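Long-range contacts in Exo-1,5-alpha-L-arabinofuranobiosidase (Gibberella zeae, PDB 2YDT), which probably hydrolyses alpha-1,5-linked L-arabinan from a chain end, releasing arabinobiose: residues V154-L159 against P210-V215; T201-Y206 against Y225-G230. All blocks are in the same frame, centred on the assembly; numbering follows the deposited sequence.

Both contacts join the same two neighbouring blades, at different radii of the molecule. Interaction 1 is centred about 7 Å from the centre of the chain and interaction 2 about 16 Å from it; their centres lie about 12 Å apart. Strands 209-217 and 223-230 pair directly, with G211 N 2.9 Å from E228 O and T214 O 2.9 Å from V226 N, both probable hydrogen bonds. The bound iminosugar lies against interaction 1, where it meets W155, E156, G211 and M212. E228, on the strand of interaction 2, also lines this pocket, and its OE2 is 3.7 Å from M212 SD. The side chain of Y227 is about 8 Å from the inhibitor.

Interaction 1 (V154-L159 against P210-V215); sequences VWEPFL and PGMPTV. With EDG (1,4-dideoxy-1,4-imino-L-arabinitol), chain B.
F158 and T214 meet ring face to backbone: T214 CA lies 3.9 Å from the centroid of the F158 ring and 9° off its normal, a CH-pi contact over the ring centre. The ring reaches the other strand because CG stands anti to the backbone N (chi1 -174°). Its far rim continues along that strand, with F158 CE2 3.4 Å from V215 N. The CG2 methyl of T214 packs near the F158 CD1 side, while T214 OG1 bonds to V278 N outside the contact.

E156 carries the other half. Its carboxylate crosses the M212 side chain, E156 OE1 lying 3.5 Å from M212 CG and E156 OE2 3.6 Å from M212 CE. E156 OE1 also accepts a 2.6 Å hydrogen bond from O2' of the iminosugar and bonds to S171 OG, so two polar partners fix one carboxylate oxygen. W155 lays an indole face over C5' of the same ligand.

No direct hydrogen bond links the strands, whose axes approach to 6.9 Å and run at 11°, nearly parallel. One water spans the gap instead, donating to E156 O (2.8 Å) and to P213 O (2.7 Å), close to where P213 CD and CG pack against E156 O. E156 and M212, matched in register, both have positive phi and precede a proline.

Two roughly parallel innermost strands from successive four-stranded antiparallel sheets are characteristic of a beta-propeller, here one of six blades, and they line its central ligand pocket.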
ATOM      1  N   VAL A 154       5.770   2.688 -14.204  1.00  6.58           N
ATOM      2  CA  VAL A 154       6.042   2.219 -12.859  1.00  6.18           C
ATOM      3  C   VAL A 154       4.902   2.647 -11.953  1.00  5.97           C
ATOM      4  O   VAL A 154       4.205   3.647 -12.226  1.00  7.55           O
ATOM      5  CB  VAL A 154       7.409   2.762 -12.349  1.00  6.66           C
ATOM      6  CG1 VAL A 154       8.557   2.191 -13.225  1.00  7.45           C
ATOM      7  CG2 VAL A 154       7.446   4.304 -12.324  1.00  7.40           C
ATOM      8  N   TRP A 155       4.726   1.919 -10.849  1.00  6.31           N
ATOM      9  CA  TRP A 155       3.573   2.145  -9.975  1.00  6.06           C
ATOM     10  C   TRP A 155       3.816   1.714  -8.541  1.00  5.95           C
ATOM     11  O   TRP A 155       4.636   0.848  -8.257  1.00  6.53           O
ATOM     12  CB  TRP A 155       2.372   1.309 -10.394  1.00  6.65           C
ATOM     13  CG  TRP A 155       2.090   1.019 -11.867  1.00  5.10           C
ATOM     14  CD1 TRP A 155       2.552  -0.068 -12.605  1.00  5.61           C
ATOM     15  CD2 TRP A 155       1.143   1.681 -12.700  1.00  5.00           C
ATOM     16  NE1 TRP A 155       1.972  -0.062 -13.842  1.00  6.23           N
ATOM     17  CE2 TRP A 155       1.085   0.975 -13.923  1.00  5.36           C
ATOM     18  CE3 TRP A 155       0.342   2.814 -12.538  1.00  8.53           C
ATOM     19  CZ2 TRP A 155       0.183   1.343 -14.958  1.00  6.98           C
ATOM     20  CZ3 TRP A 155      -0.501   3.204 -13.559  1.00  6.70           C
ATOM     21  CH2 TRP A 155      -0.572   2.479 -14.762  1.00  7.24           C
ATOM     22  N   GLU A 156       3.015   2.268  -7.650  1.00  5.73           N
ATOM     23  CA  GLU A 156       2.687   1.612  -6.360  1.00  6.22           C
ATOM     24  C   GLU A 156       3.844   1.427  -5.380  1.00  6.30           C
ATOM     25  O   GLU A 156       4.132   0.278  -4.956  1.00  5.69           O
ATOM     26  CB  GLU A 156       1.967   0.256  -6.611  1.00  6.77           C
ATOM     27  CG  GLU A 156       0.591   0.458  -7.298  1.00  5.98           C
ATOM     28  CD  GLU A 156       0.148  -0.616  -8.301  1.00  6.59           C
ATOM     29  OE1 GLU A 156       0.898  -1.557  -8.605  1.00  6.74           O
ATOM     30  OE2 GLU A 156      -1.012  -0.474  -8.776  1.00  6.74           O
ATOM     31  N   PRO A 157       4.487   2.533  -4.973  1.00  5.82           N
ATOM     32  CA  PRO A 157       5.581   2.409  -3.995  1.00  7.04           C
ATOM     33  C   PRO A 157       5.180   1.896  -2.625  1.00  6.26           C
ATOM     34  O   PRO A 157       4.118   2.247  -2.090  1.00  6.08           O
ATOM     35  CB  PRO A 157       6.131   3.831  -3.873  1.00  6.33           C
ATOM     36  CG  PRO A 157       4.910   4.705  -4.200  1.00  7.03           C
ATOM     37  CD  PRO A 157       4.194   3.943  -5.302  1.00  5.42           C
ATOM     38  N   PHE A 158       6.079   1.143  -2.009  1.00  6.73           N
ATOM     39  CA  PHE A 158       5.936   0.704  -0.623  1.00  6.99           C
ATOM     40  C   PHE A 158       7.325   0.798   0.043  1.00  7.34           C
ATOM     41  O   PHE A 158       8.316   0.310  -0.496  1.00  6.50           O
ATOM     42  CB  PHE A 158       5.378  -0.727  -0.496  1.00  7.51           C
ATOM     43  CG  PHE A 158       5.088  -1.128   0.930  1.00  7.13           C
ATOM     44  CD1 PHE A 158       3.889  -0.823   1.507  1.00  7.82           C
ATOM     45  CD2 PHE A 158       6.051  -1.791   1.700  1.00  6.81           C
ATOM     46  CE1 PHE A 158       3.633  -1.129   2.806  1.00  7.89           C
ATOM     47  CE2 PHE A 158       5.819  -2.108   3.004  1.00  7.06           C
ATOM     48  CZ  PHE A 158       4.609  -1.773   3.583  1.00  7.84           C
ATOM     49  N   LEU A 159       7.383   1.435   1.211  1.00  7.31           N
ATOM     50  CA  LEU A 159       8.662   1.702   1.911  0.70  7.76           C
ATOM     51  C   LEU A 159       8.838   0.864   3.164  1.00  8.17           C
ATOM     52  O   LEU A 159       7.921   0.711   3.955  1.00  8.14           O
ATOM     53  CB  LEU A 159       8.743   3.190   2.311  0.70  7.96           C
ATOM     54  CG  LEU A 159       8.907   4.175   1.154  0.70 10.96           C
ATOM     55  CD1 LEU A 159       8.450   5.601   1.618  0.70 12.14           C
ATOM     56  CD2 LEU A 159      10.322   4.204   0.622  0.70 10.32           C
ATOM     57  N   PRO A 210       2.289  -9.800 -11.832  1.00  7.64           N
ATOM     58  CA  PRO A 210       2.412  -9.601 -10.388  1.00  7.25           C
ATOM     59  C   PRO A 210       2.478  -8.108 -10.111  1.00  7.26           C
ATOM     60  O   PRO A 210       3.117  -7.390 -10.877  1.00  7.90           O
ATOM     61  CB  PRO A 210       3.740 -10.296 -10.034  1.00  7.49           C
ATOM     62  CG  PRO A 210       4.542 -10.175 -11.312  1.00  7.39           C
ATOM     63  CD  PRO A 210       3.524 -10.358 -12.421  1.00  6.62           C
ATOM     64  N   GLY A 211       1.790  -7.675  -9.070  1.00  7.60           N
ATOM     65  CA  GLY A 211       1.644  -6.246  -8.782  1.00  6.58           C
ATOM     66  C   GLY A 211       1.299  -5.963  -7.328  1.00  6.63           C
ATOM     67  O   GLY A 211       0.849  -6.831  -6.560  1.00  7.84           O
ATOM     68  N   MET A 212       1.507  -4.708  -6.953  1.00  5.64           N
ATOM     69  CA  MET A 212       0.965  -4.118  -5.696  1.00  6.41           C
ATOM     70  C   MET A 212       1.649  -4.715  -4.422  1.00  6.75           C
ATOM     71  O   MET A 212       1.014  -5.390  -3.579  1.00  6.45           O
ATOM     72  CB  MET A 212      -0.565  -4.248  -5.653  1.00  6.50           C
ATOM     73  CG  MET A 212      -1.200  -3.815  -6.965  1.00  7.51           C
ATOM     74  SD  MET A 212      -2.953  -3.474  -6.907  1.00  7.91           S
ATOM     75  CE  MET A 212      -2.921  -1.878  -6.033  1.00  5.50           C
ATOM     76  N   PRO A 213       2.961  -4.471  -4.267  1.00  6.38           N
ATOM     77  CA  PRO A 213       3.731  -5.132  -3.193  1.00  6.10           C
ATOM     78  C   PRO A 213       3.555  -4.447  -1.829  1.00  6.82           C
ATOM     79  O   PRO A 213       3.642  -3.209  -1.746  1.00  7.66           O
ATOM     80  CB  PRO A 213       5.172  -5.024  -3.664  1.00  7.23           C
ATOM     81  CG  PRO A 213       5.169  -3.686  -4.386  1.00  6.90           C
ATOM     82  CD  PRO A 213       3.821  -3.635  -5.122  1.00  6.20           C
ATOM     83  N   THR A 214       3.333  -5.238  -0.773  1.00  6.89           N
ATOM     84  CA  THR A 214       3.441  -4.742   0.596  1.00  7.00           C
ATOM     85  C   THR A 214       4.183  -5.794   1.413  1.00  7.12           C
ATOM     86  O   THR A 214       4.283  -6.950   0.997  1.00  8.34           O
ATOM     87  CB  THR A 214       2.102  -4.374   1.248  1.00  6.72           C
ATOM     88  OG1 THR A 214       1.285  -5.548   1.407  1.00  7.66           O
ATOM     89  CG2 THR A 214       1.344  -3.326   0.388  1.00  6.03           C
ATOM     90  N   VAL A 215       4.760  -5.353   2.535  1.00  7.93           N
ATOM     91  CA  VAL A 215       5.704  -6.174   3.291  1.00  7.77           C
ATOM     92  C   VAL A 215       5.511  -5.978   4.781  1.00  8.56           C
ATOM     93  O   VAL A 215       5.213  -4.879   5.254  1.00  7.96           O
ATOM     94  CB  VAL A 215       7.185  -5.826   2.893  1.00  7.22           C
ATOM     95  CG1 VAL A 215       8.184  -6.887   3.422  1.00  8.61           C
ATOM     96  CG2 VAL A 215       7.306  -5.637   1.352  1.00  8.77           C
TER
HETATM   97  O2' EDG B 500       0.149  -3.539 -10.177  1.00  6.35           O
HETATM   98  C2' EDG B 500      -0.897  -3.283 -11.157  1.00  7.11           C
HETATM   99  C1' EDG B 500      -2.241  -3.209 -10.460  1.00  7.01           C
HETATM  100  N4' EDG B 500      -2.670  -1.811 -10.598  1.00  7.19           N
HETATM  101  C3' EDG B 500      -0.716  -1.954 -11.903  1.00  7.45           C
HETATM  102  O3' EDG B 500      -0.294  -2.099 -13.277  1.00  7.62           O
HETATM  103  C4' EDG B 500      -2.112  -1.307 -11.848  1.00  6.99           C
HETATM  104  C5' EDG B 500      -2.139   0.194 -11.945  1.00  7.78           C
HETATM  105  O5' EDG B 500      -3.491   0.578 -12.152  1.00  6.87           O
HETATM  106  O   HOH W   1       2.567  -1.085  -3.076  1.00  7.48           O

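Interaction 2 (T201-Y206 against Y225-G230); sequences TKYANY and YVYEYG
Y203 and Y227 reach each other through different first torsions: Y203 CG stands anti to its carbonyl carbon (chi1 -71°), whereas Y227 CG sits between the backbone N and the carbonyl carbon (chi1 56°). The two side chains approach from opposite directions, and their hydroxyls form a hydrogen bond, Y203 OH to Y227 OH 2.8 Å, in which either could donate. Each oxygen lies at the edge of the partner ring, near its plane, so neither phenol covers a face of the other.

One face of Y203 is taken by Y229. Their ring centroids are 4.0 Å apart and the planes differ by 10°, which defines a face-to-face stack. The overlap is slightly offset: Y229 CZ lies over the centre of the Y203 ring, while Y203 CZ falls toward the rim of the Y229 ring. The closest apolar pair is Y203 CE1 to Y229 CZ at 3.6 Å, and Y229 OH rests above Y203 CD1 at 3.5 Å. Stack and hydrogen bond together restrain both the tilt and the reach of Y203.

T201 fills the adjoining position with its CG2 methyl, 4.2 Å from the Y227 ring centroid in an off-centre CH-pi contact. Its OG1 approaches Y225 CE2 at 3.7 Å.

Y203 OH also bonds to H261 ND1 and R248 NH2, and R248 NE bonds to Y227 OH; the guanidinium charge probably polarises both phenols. T201 ends strand 198-201, the outermost of its blade, and Y203 follows in the connecting loop; strand 223-230 lies within the next blade, between strands 209-217 and 245-250, with Y246 meeting Y229 edge-to-face and L183 of strand 182-188 packing on T201, Y225 and Y227.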
ATOM      1  N   THR A 201      10.061 -10.305  -7.875  1.00  7.95           N
ATOM      2  CA  THR A 201       9.127 -11.354  -8.286  1.00  8.10           C
ATOM      3  C   THR A 201       8.833 -11.119  -9.753  1.00  9.36           C
ATOM      4  O   THR A 201       8.508 -10.011 -10.172  1.00  8.58           O
ATOM      5  CB  THR A 201       7.807 -11.340  -7.442  1.00  8.13           C
ATOM      6  OG1 THR A 201       8.012 -12.040  -6.214  1.00  7.90           O
ATOM      7  CG2 THR A 201       6.645 -12.001  -8.184  1.00  8.69           C
ATOM      8  N   LYS A 202       8.987 -12.168 -10.553  1.00  9.02           N
ATOM      9  CA  LYS A 202       8.695 -12.116 -11.971  1.00  9.23           C
ATOM     10  C   LYS A 202       8.372 -13.514 -12.470  1.00 10.43           C
ATOM     11  O   LYS A 202       8.805 -14.499 -11.894  1.00 10.84           O
ATOM     12  CB  LYS A 202       9.857 -11.551 -12.778  1.00 10.51           C
ATOM     13  CG  LYS A 202      11.138 -12.349 -12.717  1.00 11.76           C
ATOM     14  CD  LYS A 202      12.289 -11.517 -13.282  1.00 15.68           C
ATOM     15  CE  LYS A 202      13.600 -12.264 -13.209  1.00 19.78           C
ATOM     16  NZ  LYS A 202      14.683 -11.377 -13.696  1.00 22.17           N
ATOM     17  N   TYR A 203       7.608 -13.583 -13.547  1.00  9.21           N
ATOM     18  CA  TYR A 203       7.092 -14.837 -14.081  1.00  9.64           C
ATOM     19  C   TYR A 203       7.398 -14.983 -15.575  1.00 10.59           C
ATOM     20  O   TYR A 203       7.283 -14.067 -16.332  1.00 10.64           O
ATOM     21  CB  TYR A 203       5.593 -14.944 -13.795  1.00  8.65           C
ATOM     22  CG  TYR A 203       5.319 -15.179 -12.332  1.00  8.78           C
ATOM     23  CD1 TYR A 203       5.440 -16.436 -11.750  1.00  9.64           C
ATOM     24  CD2 TYR A 203       5.014 -14.123 -11.474  1.00  9.10           C
ATOM     25  CE1 TYR A 203       5.226 -16.632 -10.422  1.00  8.92           C
ATOM     26  CE2 TYR A 203       4.817 -14.314 -10.141  1.00  9.60           C
ATOM     27  CZ  TYR A 203       4.909 -15.583  -9.588  1.00  8.53           C
ATOM     28  OH  TYR A 203       4.742 -15.801  -8.244  1.00  9.86           O
ATOM     29  N   ALA A 204       7.798 -16.188 -15.965  1.00 10.70           N
ATOM     30  CA  ALA A 204       8.167 -16.528 -17.334  1.00 10.53           C
ATOM     31  C   ALA A 204       7.058 -16.326 -18.366  1.00 11.01           C
ATOM     32  O   ALA A 204       7.343 -15.983 -19.532  1.00 12.41           O
ATOM     33  CB  ALA A 204       8.630 -18.022 -17.366  1.00 11.31           C
ATOM     34  N   ASN A 205       5.815 -16.532 -17.953  0.50 10.92           N
ATOM     35  CA  ASN A 205       4.668 -16.197 -18.802  0.50 11.52           C
ATOM     36  C   ASN A 205       4.600 -14.676 -18.974  0.50 11.18           C
ATOM     37  O   ASN A 205       4.375 -13.950 -17.987  0.50 11.55           O
ATOM     38  CB  ASN A 205       3.360 -16.732 -18.225  0.50 11.00           C
ATOM     39  CG  ASN A 205       2.170 -16.503 -19.164  0.50 12.59           C
ATOM     40  OD1 ASN A 205       1.994 -15.409 -19.690  0.50 14.32           O
ATOM     41  ND2 ASN A 205       1.339 -17.526 -19.351  0.50  9.55           N
ATOM     42  N   TYR A 206       4.783 -14.214 -20.210  1.00 11.70           N
ATOM     43  CA  TYR A 206       4.859 -12.782 -20.514  1.00 11.23           C
ATOM     44  C   TYR A 206       3.643 -12.065 -19.950  1.00 11.43           C
ATOM     45  O   TYR A 206       3.743 -10.927 -19.454  1.00  9.92           O
ATOM     46  CB  TYR A 206       4.907 -12.512 -22.021  1.00 11.55           C
ATOM     47  CG  TYR A 206       4.862 -11.055 -22.300  1.00  9.43           C
ATOM     48  CD1 TYR A 206       6.008 -10.277 -22.204  1.00  9.37           C
ATOM     49  CD2 TYR A 206       3.669 -10.425 -22.608  1.00 10.02           C
ATOM     50  CE1 TYR A 206       5.954  -8.912 -22.381  1.00 11.14           C
ATOM     51  CE2 TYR A 206       3.632  -9.096 -22.838  1.00 10.39           C
ATOM     52  CZ  TYR A 206       4.755  -8.332 -22.711  1.00 10.33           C
ATOM     53  OH  TYR A 206       4.681  -6.970 -22.908  1.00 13.80           O
ATOM     54  N   TYR A 225       6.186 -10.976   2.129  1.00  8.39           N
ATOM     55  CA  TYR A 225       5.993 -10.150   0.934  1.00  7.18           C
ATOM     56  C   TYR A 225       4.704 -10.583   0.284  1.00  8.32           C
ATOM     57  O   TYR A 225       4.600 -11.740  -0.142  1.00  8.43           O
ATOM     58  CB  TYR A 225       7.162 -10.417   0.007  1.00  8.06           C
ATOM     59  CG  TYR A 225       7.211  -9.667  -1.315  1.00  7.07           C
ATOM     60  CD1 TYR A 225       7.653  -8.362  -1.337  1.00  7.10           C
ATOM     61  CD2 TYR A 225       6.848 -10.261  -2.492  1.00  7.58           C
ATOM     62  CE1 TYR A 225       7.729  -7.647  -2.548  1.00  6.57           C
ATOM     63  CE2 TYR A 225       6.930  -9.583  -3.721  1.00  7.20           C
ATOM     64  CZ  TYR A 225       7.375  -8.267  -3.721  1.00  7.89           C
ATOM     65  OH  TYR A 225       7.444  -7.603  -4.924  1.00  8.10           O
ATOM     66  N   VAL A 226       3.766  -9.644   0.101  1.00  7.23           N
ATOM     67  CA  VAL A 226       2.440  -9.940  -0.397  1.00  8.00           C
ATOM     68  C   VAL A 226       2.170  -9.156  -1.669  1.00  7.41           C
ATOM     69  O   VAL A 226       2.619  -7.990  -1.806  1.00  8.45           O
ATOM     70  CB  VAL A 226       1.378  -9.640   0.703  1.00  7.50           C
ATOM     71  CG1 VAL A 226      -0.048  -9.879   0.185  1.00  7.10           C
ATOM     72  CG2 VAL A 226       1.664 -10.554   1.962  1.00  7.95           C
ATOM     73  N   TYR A 227       1.464  -9.781  -2.607  1.00  7.96           N
ATOM     74  CA  TYR A 227       1.180  -9.183  -3.889  1.00  6.69           C
ATOM     75  C   TYR A 227      -0.018  -9.808  -4.547  1.00  7.85           C
ATOM     76  O   TYR A 227      -0.425 -10.898  -4.146  1.00  8.05           O
ATOM     77  CB  TYR A 227       2.371  -9.242  -4.855  1.00  7.66           C
ATOM     78  CG  TYR A 227       2.943 -10.619  -5.127  1.00  7.17           C
ATOM     79  CD1 TYR A 227       2.658 -11.307  -6.292  1.00  8.48           C
ATOM     80  CD2 TYR A 227       3.761 -11.228  -4.212  1.00  6.67           C
ATOM     81  CE1 TYR A 227       3.191 -12.600  -6.525  1.00  7.31           C
ATOM     82  CE2 TYR A 227       4.274 -12.506  -4.437  1.00  8.61           C
ATOM     83  CZ  TYR A 227       4.025 -13.155  -5.604  1.00  8.42           C
ATOM     84  OH  TYR A 227       4.554 -14.408  -5.832  1.00  8.86           O
ATOM     85  N   GLU A 228      -0.567  -9.116  -5.543  1.00  6.75           N
ATOM     86  CA  GLU A 228      -1.574  -9.774  -6.422  1.00  6.39           C
ATOM     87  C   GLU A 228      -0.834 -10.397  -7.607  1.00  7.71           C
ATOM     88  O   GLU A 228      -0.013  -9.755  -8.278  1.00  8.23           O
ATOM     89  CB  GLU A 228      -2.675  -8.802  -6.855  1.00  6.25           C
ATOM     90  CG  GLU A 228      -2.228  -7.691  -7.812  1.00  7.28           C
ATOM     91  CD  GLU A 228      -3.404  -6.855  -8.399  1.00  8.26           C
ATOM     92  OE1 GLU A 228      -4.534  -6.943  -7.845  1.00  8.73           O
ATOM     93  OE2 GLU A 228      -3.197  -6.132  -9.400  1.00  8.54           O
ATOM     94  N   TYR A 229      -1.113 -11.673  -7.875  1.00  8.04           N
ATOM     95  CA  TYR A 229      -0.487 -12.393  -8.949  1.00  8.28           C
ATOM     96  C   TYR A 229      -1.388 -12.416 -10.181  1.00  9.00           C
ATOM     97  O   TYR A 229      -2.149 -13.360 -10.426  1.00  8.44           O
ATOM     98  CB  TYR A 229      -0.089 -13.789  -8.442  1.00  8.53           C
ATOM     99  CG  TYR A 229       0.567 -14.734  -9.435  1.00  8.26           C
ATOM    100  CD1 TYR A 229       0.849 -14.383 -10.765  1.00  8.01           C
ATOM    101  CD2 TYR A 229       0.867 -16.027  -9.030  1.00 11.35           C
ATOM    102  CE1 TYR A 229       1.409 -15.305 -11.648  1.00 10.84           C
ATOM    103  CE2 TYR A 229       1.418 -16.925  -9.905  1.00  9.34           C
ATOM    104  CZ  TYR A 229       1.680 -16.567 -11.195  1.00  9.42           C
ATOM    105  OH  TYR A 229       2.174 -17.550 -12.054  1.00 11.22           O
ATOM    106  N   GLY A 230      -1.364 -11.314 -10.935  1.00  8.50           N
ATOM    107  CA  GLY A 230      -2.089 -11.237 -12.199  1.00  8.69           C
ATOM    108  C   GLY A 230      -1.666 -12.382 -13.122  1.00  9.68           C
ATOM    109  O   GLY A 230      -0.483 -12.566 -13.358  1.00  9.84           O
TER